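Local coordinates for CBS domain-containing protein (Pyrococcus horikoshii, PDB 2YZQ), which binds S-adenosylmethionine and is built from four CBS domains, though its cellular role is not established, at residues V45-V50 / R68-V73; D90-V95 / L107-I112. One frame throughout, in Å; residues are numbered along the deposited sequence.

In the fold
Both interactions lie in the half of the chain made by the first two CBS domains, with centres about 11 Å apart. Interaction 1 joins strand 44-49 of the first CBS domain to residues 68-73 of the second, which lead into strand 72-74. Interaction 2 lies wholly within the second. The two meet where strand 72-74 and the residue before it pair with the parallel strand 93-97. There Pro71 O lies 3.0 Å from Val95 N and Val73 N lies 3.1 Å from Val95 O, probable hydrogen bonds. Ile47 also packs against Tyr91. Interaction 1 is away from the annotated S-adenosylmethionine site. In interaction 2 the Arg92 side chain comes to about 7 Å from the bound S-adenosylmethionine.

Interaction 1: V45-V50 / R68-V73; sequences VGIISV and RDVPVV
Ile47 and Val70 make the apolar side-chain contact between 45-50 and 68-73. The two side chains meet at a slant. The closest approach is Ile47 CG2 to Val70 CG1, 3.3 Å, tighter than normal van der Waals contact. Val70 points its CB at strand 44-49, and chi1 of -59° sets CG1 beside its own backbone N, where it meets Ile47. The other Val70 methyl, CG2, is 4.4 Å from Gly46 CA. Ile47 sends its longer branch, CG1, anti to the backbone N (chi1 -168°), which leaves CG2 for Val70. Gly46 brings the backbones close, with its CA 4.3 Å from Arg68 CA. Gly46 has phi 155°, a backbone shape that calls for glycine. Arg68 touches with its stem: CB is 4.0 Å from Val45 O, while the rest of the chain leads away. Asp69 centres an inverse gamma turn, closed by Val70 N bonding to Arg68 O at 2.9 Å. Val45 and Gly46 both face Val37 of strand 34-38, a classic beta bulge in strand 44-49. Beyond the contact, Ile47 also packs on Arg93 of strand 93-97, and Pro71 packs on Leu85 and Tyr89 of helix 79-89.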
loop_
_atom_site.group_PDB
_atom_site.type_symbol
_atom_site.label_atom_id
_atom_site.label_comp_id
_atom_site.label_asym_id
_atom_site.label_seq_id
_atom_site.Cartn_x
_atom_site.Cartn_y
_atom_site.Cartn_z
ATOM N N VAL A 45 18.140 0.913 14.812
ATOM C CA VAL A 45 17.610 1.765 15.868
ATOM C C VAL A 45 16.322 2.450 15.415
ATOM O O VAL A 45 15.694 3.174 16.187
ATOM C CB VAL A 45 18.640 2.837 16.309
ATOM C CG1 VAL A 45 19.856 2.157 16.922
ATOM C CG2 VAL A 45 19.054 3.692 15.125
ATOM N N GLY A 46 15.926 2.210 14.166
ATOM C CA GLY A 46 14.703 2.807 13.653
ATOM C C GLY A 46 14.674 2.958 12.143
ATOM O O GLY A 46 15.507 2.392 11.436
ATOM N N ILE A 47 13.701 3.713 11.643
ATOM C CA ILE A 47 13.578 3.941 10.210
ATOM C C ILE A 47 13.169 5.387 9.952
ATOM O O ILE A 47 12.454 5.991 10.751
ATOM C CB ILE A 47 12.531 2.992 9.577
ATOM C CG1 ILE A 47 12.640 3.034 8.052
ATOM C CG2 ILE A 47 11.129 3.401 10.001
ATOM C CD1 ILE A 47 11.814 1.973 7.351
ATOM N N ILE A 48 13.640 5.944 8.843
ATOM C CA ILE A 48 13.307 7.316 8.485
ATOM C C ILE A 48 12.697 7.358 7.089
ATOM O O ILE A 48 13.238 6.783 6.143
ATOM C CB ILE A 48 14.560 8.231 8.531
ATOM C CG1 ILE A 48 14.156 9.682 8.251
ATOM C CG2 ILE A 48 15.594 7.766 7.518
ATOM C CD1 ILE A 48 13.199 10.257 9.275
ATOM N N SER A 49 11.558 8.034 6.969
ATOM C CA SER A 49 10.861 8.148 5.694
ATOM C C SER A 49 11.093 9.513 5.059
ATOM O O SER A 49 11.234 10.517 5.757
ATOM C CB SER A 49 9.363 7.923 5.898
ATOM O OG SER A 49 8.833 8.851 6.830
ATOM N N VAL A 50 11.132 9.544 3.730
ATOM C CA VAL A 50 11.345 10.785 2.999
ATOM C C VAL A 50 10.179 11.749 3.212
ATOM O O VAL A 50 10.375 12.961 3.308
ATOM C CB VAL A 50 11.516 10.517 1.484
ATOM C CG1 VAL A 50 10.271 9.852 0.925
ATOM C CG2 VAL A 50 11.806 11.817 0.753
ATOM N N ARG A 68 11.312 4.800 16.267
ATOM C CA ARG A 68 11.977 3.650 16.871
ATOM C C ARG A 68 11.164 2.361 16.871
ATOM O O ARG A 68 11.709 1.278 16.667
ATOM C CB ARG A 68 12.383 3.980 18.312
ATOM C CG ARG A 68 11.211 4.081 19.280
ATOM C CD ARG A 68 11.673 4.400 20.694
ATOM N NE ARG A 68 12.193 5.759 20.815
ATOM C CZ ARG A 68 11.468 6.857 20.619
ATOM N NH1 ARG A 68 10.186 6.759 20.289
ATOM N NH2 ARG A 68 12.022 8.054 20.754
ATOM N N ASP A 69 9.862 2.476 17.109
ATOM C CA ASP A 69 8.994 1.305 17.154
ATOM C C ASP A 69 8.616 0.800 15.765
ATOM O O ASP A 69 7.493 1.000 15.308
ATOM C CB ASP A 69 7.724 1.626 17.950
ATOM C CG ASP A 69 6.858 0.402 18.183
ATOM O OD1 ASP A 69 7.345 -0.560 18.813
ATOM O OD2 ASP A 69 5.690 0.404 17.737
ATOM N N VAL A 70 9.563 0.144 15.100
ATOM C CA VAL A 70 9.328 -0.398 13.765
ATOM C C VAL A 70 9.333 -1.924 13.806
ATOM O O VAL A 70 10.125 -2.532 14.524
ATOM C CB VAL A 70 10.407 0.071 12.765
ATOM C CG1 VAL A 70 10.418 1.589 12.692
ATOM C CG2 VAL A 70 11.771 -0.454 13.182
ATOM N N PRO A 71 8.442 -2.564 13.034
ATOM C CA PRO A 71 8.380 -4.028 13.014
ATOM C C PRO A 71 9.651 -4.655 12.442
ATOM O O PRO A 71 10.176 -4.195 11.426
ATOM C CB PRO A 71 7.148 -4.307 12.155
ATOM C CG PRO A 71 7.128 -3.149 11.213
ATOM C CD PRO A 71 7.445 -1.984 12.119
ATOM N N VAL A 72 10.142 -5.694 13.107
ATOM C CA VAL A 72 11.351 -6.383 12.668
ATOM C C VAL A 72 11.174 -7.895 12.685
ATOM O O VAL A 72 10.444 -8.442 13.515
ATOM C CB VAL A 72 12.564 -6.028 13.563
ATOM C CG1 VAL A 72 12.830 -4.536 13.514
ATOM C CG2 VAL A 72 12.307 -6.480 14.988
ATOM N N VAL A 73 11.845 -8.567 11.756
ATOM C CA VAL A 73 11.792 -10.021 11.664
ATOM C C VAL A 73 13.160 -10.505 11.213
ATOM O O VAL A 73 14.036 -9.699 10.896
ATOM C CB VAL A 73 10.756 -10.497 10.617
ATOM C CG1 VAL A 73 9.361 -10.039 11.011
ATOM C CG2 VAL A 73 11.124 -9.959 9.237
#

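Interaction 2: D90-V95 / L107-I112; sequences DYRRVV and LTVGDI
Val94 and Leu107 form an antiparallel hydrogen-bonded pair. Val94 N gives to Leu107 O at 2.8 Å, and Leu107 N gives to Val94 O at 3.0 Å. Their side chains lie side by side and point the same way, with Val94 CG2 3.5 Å from Leu107 CB. Arg93 and Thr108, the adjoining non-hydrogen-bonded pair, occupy the other face, where Arg93 CB meets Thr108 CG2 at 4.0 Å. Past them, Val109 N bonds to Arg92 O at 3.0 Å. The Arg92 chain bends at chi3 (61°) and lays one guanidinium face over Val109 CB, offset toward the rim. Arg92 NH2 also forms a salt bridge with Asp270, which probably helps fix the group. A water links the two segments, accepting from Gly110 N at 2.8 Å and weakly from Arg92 NH2. Met86 of helix 79-89 packs on Val94 and Val109. Thr108 is the N-cap of helix 109-117. Asp111 N gives to Thr108 OG1 at 3.0 Å, and Thr108 N gives back to Asp111 OD2, making a capping box. Strand 72-74, helix 79-89, the hairpin of strands 93-97 and 103-108, and helix 109-117 follow the beta-alpha-beta-beta-alpha order of a CBS domain; here the capping box starts the last helix.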
loop_
_atom_site.group_PDB
_atom_site.type_symbol
_atom_site.label_atom_id
_atom_site.label_comp_id
_atom_site.label_asym_id
_atom_site.label_seq_id
_atom_site.Cartn_x
_atom_site.Cartn_y
_atom_site.Cartn_z
ATOM N N ASP A 90 0.072 -1.438 11.640
ATOM C CA ASP A 90 -0.503 -0.704 10.520
ATOM C C ASP A 90 0.633 0.023 9.811
ATOM O O ASP A 90 0.544 1.213 9.510
ATOM C CB ASP A 90 -1.560 0.291 11.013
ATOM C CG ASP A 90 -2.298 0.974 9.874
ATOM O OD1 ASP A 90 -2.652 0.286 8.893
ATOM O OD2 ASP A 90 -2.535 2.199 9.964
ATOM N N TYR A 91 1.711 -0.714 9.559
ATOM C CA TYR A 91 2.887 -0.172 8.892
ATOM C C TYR A 91 3.133 -1.022 7.646
ATOM O O TYR A 91 2.952 -2.237 7.676
ATOM C CB TYR A 91 4.087 -0.217 9.845
ATOM C CG TYR A 91 5.225 0.693 9.450
ATOM C CD1 TYR A 91 5.033 2.068 9.311
ATOM C CD2 TYR A 91 6.498 0.181 9.213
ATOM C CE1 TYR A 91 6.084 2.908 8.944
ATOM C CE2 TYR A 91 7.550 1.007 8.847
ATOM C CZ TYR A 91 7.340 2.368 8.712
ATOM O OH TYR A 91 8.386 3.178 8.339
ATOM N N ARG A 92 3.551 -0.379 6.560
ATOM C CA ARG A 92 3.748 -1.063 5.283
ATOM C C ARG A 92 5.078 -1.754 5.023
ATOM O O ARG A 92 5.351 -2.167 3.896
ATOM C CB ARG A 92 3.455 -0.089 4.142
ATOM C CG ARG A 92 2.017 0.424 4.130
ATOM C CD ARG A 92 1.812 1.469 3.040
ATOM N NE ARG A 92 2.072 0.939 1.704
ATOM C CZ ARG A 92 1.260 0.111 1.052
ATOM N NH1 ARG A 92 0.121 -0.290 1.610
ATOM N NH2 ARG A 92 1.592 -0.320 -0.158
ATOM N N ARG A 93 5.911 -1.886 6.043
ATOM C CA ARG A 93 7.181 -2.559 5.834
ATOM C C ARG A 93 7.767 -3.073 7.127
ATOM O O ARG A 93 7.398 -2.633 8.213
ATOM C CB ARG A 93 8.181 -1.621 5.154
ATOM C CG ARG A 93 8.628 -0.455 6.009
ATOM C CD ARG A 93 9.419 0.549 5.187
ATOM N NE ARG A 93 8.624 1.096 4.088
ATOM C CZ ARG A 93 7.503 1.794 4.250
ATOM N NH1 ARG A 93 7.036 2.037 5.466
ATOM N NH2 ARG A 93 6.844 2.246 3.193
ATOM N N VAL A 94 8.674 -4.031 6.992
ATOM C CA VAL A 94 9.354 -4.610 8.134
ATOM C C VAL A 94 10.833 -4.655 7.792
ATOM O O VAL A 94 11.205 -4.873 6.641
ATOM C CB VAL A 94 8.863 -6.049 8.440
ATOM C CG1 VAL A 94 7.361 -6.041 8.703
ATOM C CG2 VAL A 94 9.200 -6.983 7.285
ATOM N N VAL A 95 11.676 -4.413 8.785
ATOM C CA VAL A 95 13.109 -4.468 8.564
ATOM C C VAL A 95 13.524 -5.878 8.957
ATOM O O VAL A 95 13.067 -6.407 9.972
ATOM C CB VAL A 95 13.868 -3.441 9.439
ATOM C CG1 VAL A 95 15.376 -3.577 9.216
ATOM C CG2 VAL A 95 13.413 -2.030 9.089
ATOM N N LEU A 107 11.380 -5.674 3.794
ATOM C CA LEU A 107 10.241 -6.333 3.170
ATOM C C LEU A 107 9.039 -5.406 3.237
ATOM O O LEU A 107 8.621 -5.008 4.320
ATOM C CB LEU A 107 9.919 -7.633 3.901
ATOM C CG LEU A 107 8.668 -8.382 3.436
ATOM C CD1 LEU A 107 8.891 -8.941 2.033
ATOM C CD2 LEU A 107 8.354 -9.502 4.412
ATOM N N THR A 108 8.490 -5.065 2.078
ATOM C CA THR A 108 7.335 -4.175 2.031
ATOM C C THR A 108 6.079 -4.905 1.591
ATOM O O THR A 108 6.130 -6.041 1.132
ATOM C CB THR A 108 7.548 -3.021 1.037
ATOM O OG1 THR A 108 7.517 -3.531 -0.303
ATOM C CG2 THR A 108 8.883 -2.346 1.284
ATOM N N VAL A 109 4.941 -4.235 1.742
ATOM C CA VAL A 109 3.676 -4.807 1.314
ATOM C C VAL A 109 3.775 -5.006 -0.194
ATOM O O VAL A 109 3.322 -6.017 -0.726
ATOM C CB VAL A 109 2.500 -3.858 1.624
ATOM C CG1 VAL A 109 1.233 -4.373 0.960
ATOM C CG2 VAL A 109 2.299 -3.760 3.125
ATOM N N GLY A 110 4.386 -4.034 -0.866
ATOM C CA GLY A 110 4.555 -4.112 -2.307
ATOM C C GLY A 110 5.312 -5.364 -2.711
ATOM O O GLY A 110 4.947 -6.034 -3.678
ATOM N N ASP A 111 6.368 -5.684 -1.968
ATOM C CA ASP A 111 7.161 -6.872 -2.266
ATOM C C ASP A 111 6.313 -8.130 -2.165
ATOM O O ASP A 111 6.418 -9.030 -2.996
ATOM C CB ASP A 111 8.340 -7.015 -1.298
ATOM C CG ASP A 111 9.365 -5.912 -1.443
ATOM O OD1 ASP A 111 9.623 -5.470 -2.582
ATOM O OD2 ASP A 111 9.931 -5.503 -0.406
ATOM N N ILE A 112 5.478 -8.200 -1.134
ATOM C CA ILE A 112 4.636 -9.368 -0.942
ATOM C C ILE A 112 3.652 -9.512 -2.101
ATOM O O ILE A 112 3.435 -10.608 -2.599
ATOM C CB ILE A 112 3.888 -9.291 0.405
ATOM C CG1 ILE A 112 4.910 -9.345 1.548
ATOM C CG2 ILE A 112 2.886 -10.435 0.518
ATOM C CD1 ILE A 112 4.313 -9.281 2.933
HETATM O O HOH W 1 4.706 -1.331 -0.436
#